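Local coordinates for protein trans-2-enoyl-CoA reductase [NADH] (Treponema denticola ATCC 35405, PDB 4GGO) that reduces the carbon-carbon double bond of trans-2-enoyl-CoA substrates such as crotonyl-CoA with NADH, in bacterial fatty acid synthesis, at residues 52-57 against 77-82. Residues are numbered along the deposited sequence; the frame is centred on the assembly and turned at random.
Sequences NVLVLG and ATIGVS
V53 and V55 face 77-82 with both their N-H and C=O groups, and five backbone hydrogen bonds zip the two parallel strands together. V53 N gives its hydrogen to A77 O (2.8 Å) and V53 O accepts from I79 N (2.9 Å); one step on, V55 N binds I79 O and V55 O takes the N-H of V81. G57 N closes the ladder on V81 O at 2.6 Å, the shortest and most bent of the five (152° at the hydrogen). Four of the five accepting carbonyls also receive a CA-H contact, as V53 O does from T78 CA at 3.2 Å. The backbone polar groups of N52, L54 and L56 turn the other way, to D142, L143, V145 and S147 on and just beyond strand 141-146; N52 N also meets the carboxylate oxygen D142 OD2, while N52 ND2 binds K140 O. On the face of N52, L54 and L56, L54 carries CG anti to its backbone N (chi1 178°), which lets CD1 reach across to I79 CG2 (3.8 Å) and against I79 O. L56 and V81 lie side by side, CD2 against CB at 3.9 Å; V130 of helix 124-136 touches both L54 and V81, and W213 both leucines. The other face is sparser: V53 CB meets T78 CG2 at 4.2 Å, and V55 has the side-chain-less G80 as its partner. T78 OG1 is satisfied by R67 of the intervening helix 61-74. G57, at phi 92° where a side chain would strike the preceding carbonyl, begins the NAD(+)-binding segment G57-Y62, which runs from the strand end into the start of helix 61-74. Strand, glycine-rich turn, helix and parallel strand form the beta-alpha-beta unit of a Rossmann fold that receives the dinucleotide.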
loop_
_atom_site.group_PDB
_atom_site.type_symbol
_atom_site.label_atom_id
_atom_site.label_comp_id
_atom_site.label_asym_id
_atom_site.label_seq_id
_atom_site.Cartn_x
_atom_site.Cartn_y
_atom_site.Cartn_z
ATOM N N ASN A 52 -0.583 -20.457 -0.289
ATOM C CA ASN A 52 0.118 -19.975 0.893
ATOM C C ASN A 52 0.751 -18.620 0.611
ATOM O O ASN A 52 1.671 -18.512 -0.199
ATOM C CB ASN A 52 1.186 -20.978 1.328
ATOM C CG ASN A 52 0.591 -22.274 1.841
ATOM O OD1 ASN A 52 -0.308 -22.269 2.680
ATOM N ND2 ASN A 52 1.088 -23.395 1.332
ATOM N N VAL A 53 0.255 -17.585 1.280
ATOM C CA VAL A 53 0.684 -16.224 0.982
ATOM C C VAL A 53 1.360 -15.528 2.160
ATOM O O VAL A 53 0.856 -15.544 3.281
ATOM C CB VAL A 53 -0.501 -15.360 0.507
ATOM C CG1 VAL A 53 -0.013 -13.992 0.054
ATOM C CG2 VAL A 53 -1.252 -16.060 -0.618
ATOM N N LEU A 54 2.506 -14.915 1.889
ATOM C CA LEU A 54 3.169 -14.056 2.858
ATOM C C LEU A 54 2.982 -12.602 2.440
ATOM O O LEU A 54 3.302 -12.231 1.310
ATOM C CB LEU A 54 4.660 -14.389 2.934
ATOM C CG LEU A 54 5.506 -13.543 3.887
ATOM C CD1 LEU A 54 5.035 -13.711 5.327
ATOM C CD2 LEU A 54 6.980 -13.897 3.755
ATOM N N VAL A 55 2.452 -11.784 3.344
ATOM C CA VAL A 55 2.263 -10.365 3.062
ATOM C C VAL A 55 3.053 -9.502 4.036
ATOM O O VAL A 55 2.799 -9.513 5.242
ATOM C CB VAL A 55 0.778 -9.952 3.111
ATOM C CG1 VAL A 55 0.636 -8.464 2.820
ATOM C CG2 VAL A 55 -0.033 -10.767 2.118
ATOM N N LEU A 56 4.012 -8.755 3.503
ATOM C CA LEU A 56 4.857 -7.894 4.315
ATOM C C LEU A 56 4.324 -6.466 4.298
ATOM O O LEU A 56 4.378 -5.784 3.275
ATOM C CB LEU A 56 6.297 -7.950 3.808
ATOM C CG LEU A 56 6.852 -9.376 3.752
ATOM C CD1 LEU A 56 8.211 -9.420 3.074
ATOM C CD2 LEU A 56 6.927 -9.968 5.153
ATOM N N GLY A 57 3.809 -6.023 5.440
ATOM C CA GLY A 57 3.094 -4.762 5.520
ATOM C C GLY A 57 1.620 -5.036 5.298
ATOM O O GLY A 57 1.007 -4.504 4.375
ATOM N N ALA A 77 -4.183 -19.488 2.720
ATOM C CA ALA A 77 -3.619 -19.316 4.049
ATOM C C ALA A 77 -2.636 -18.156 3.989
ATOM O O ALA A 77 -1.823 -18.073 3.068
ATOM C CB ALA A 77 -2.919 -20.587 4.493
ATOM N N THR A 78 -2.717 -17.248 4.955
ATOM C CA THR A 78 -1.862 -16.068 4.933
ATOM C C THR A 78 -1.091 -15.855 6.230
ATOM O O THR A 78 -1.628 -16.016 7.326
ATOM C CB THR A 78 -2.658 -14.775 4.633
ATOM O OG1 THR A 78 -3.501 -14.453 5.748
ATOM C CG2 THR A 78 -3.505 -14.934 3.379
ATOM N N ILE A 79 0.178 -15.497 6.085
ATOM C CA ILE A 79 0.956 -14.969 7.191
ATOM C C ILE A 79 1.217 -13.497 6.905
ATOM O O ILE A 79 1.762 -13.149 5.857
ATOM C CB ILE A 79 2.295 -15.703 7.356
ATOM C CG1 ILE A 79 2.058 -17.161 7.755
ATOM C CG2 ILE A 79 3.158 -15.005 8.397
ATOM C CD1 ILE A 79 3.321 -17.985 7.826
ATOM N N GLY A 80 0.806 -12.636 7.826
ATOM C CA GLY A 80 0.993 -11.208 7.660
ATOM C C GLY A 80 1.998 -10.649 8.646
ATOM O O GLY A 80 2.046 -11.066 9.802
ATOM N N VAL A 81 2.806 -9.702 8.182
ATOM C CA VAL A 81 3.785 -9.042 9.030
ATOM C C VAL A 81 3.613 -7.529 8.964
ATOM O O VAL A 81 3.552 -6.952 7.878
ATOM C CB VAL A 81 5.225 -9.397 8.611
ATOM C CG1 VAL A 81 6.226 -8.609 9.440
ATOM C CG2 VAL A 81 5.467 -10.891 8.752
ATOM N N SER A 82 3.525 -6.894 10.129
ATOM C CA SER A 82 3.457 -5.439 10.213
ATOM C C SER A 82 3.980 -4.968 11.566
ATOM O O SER A 82 4.051 -5.745 12.514
ATOM C CB SER A 82 2.025 -4.946 10.000
ATOM O OG SER A 82 1.173 -5.375 11.047
#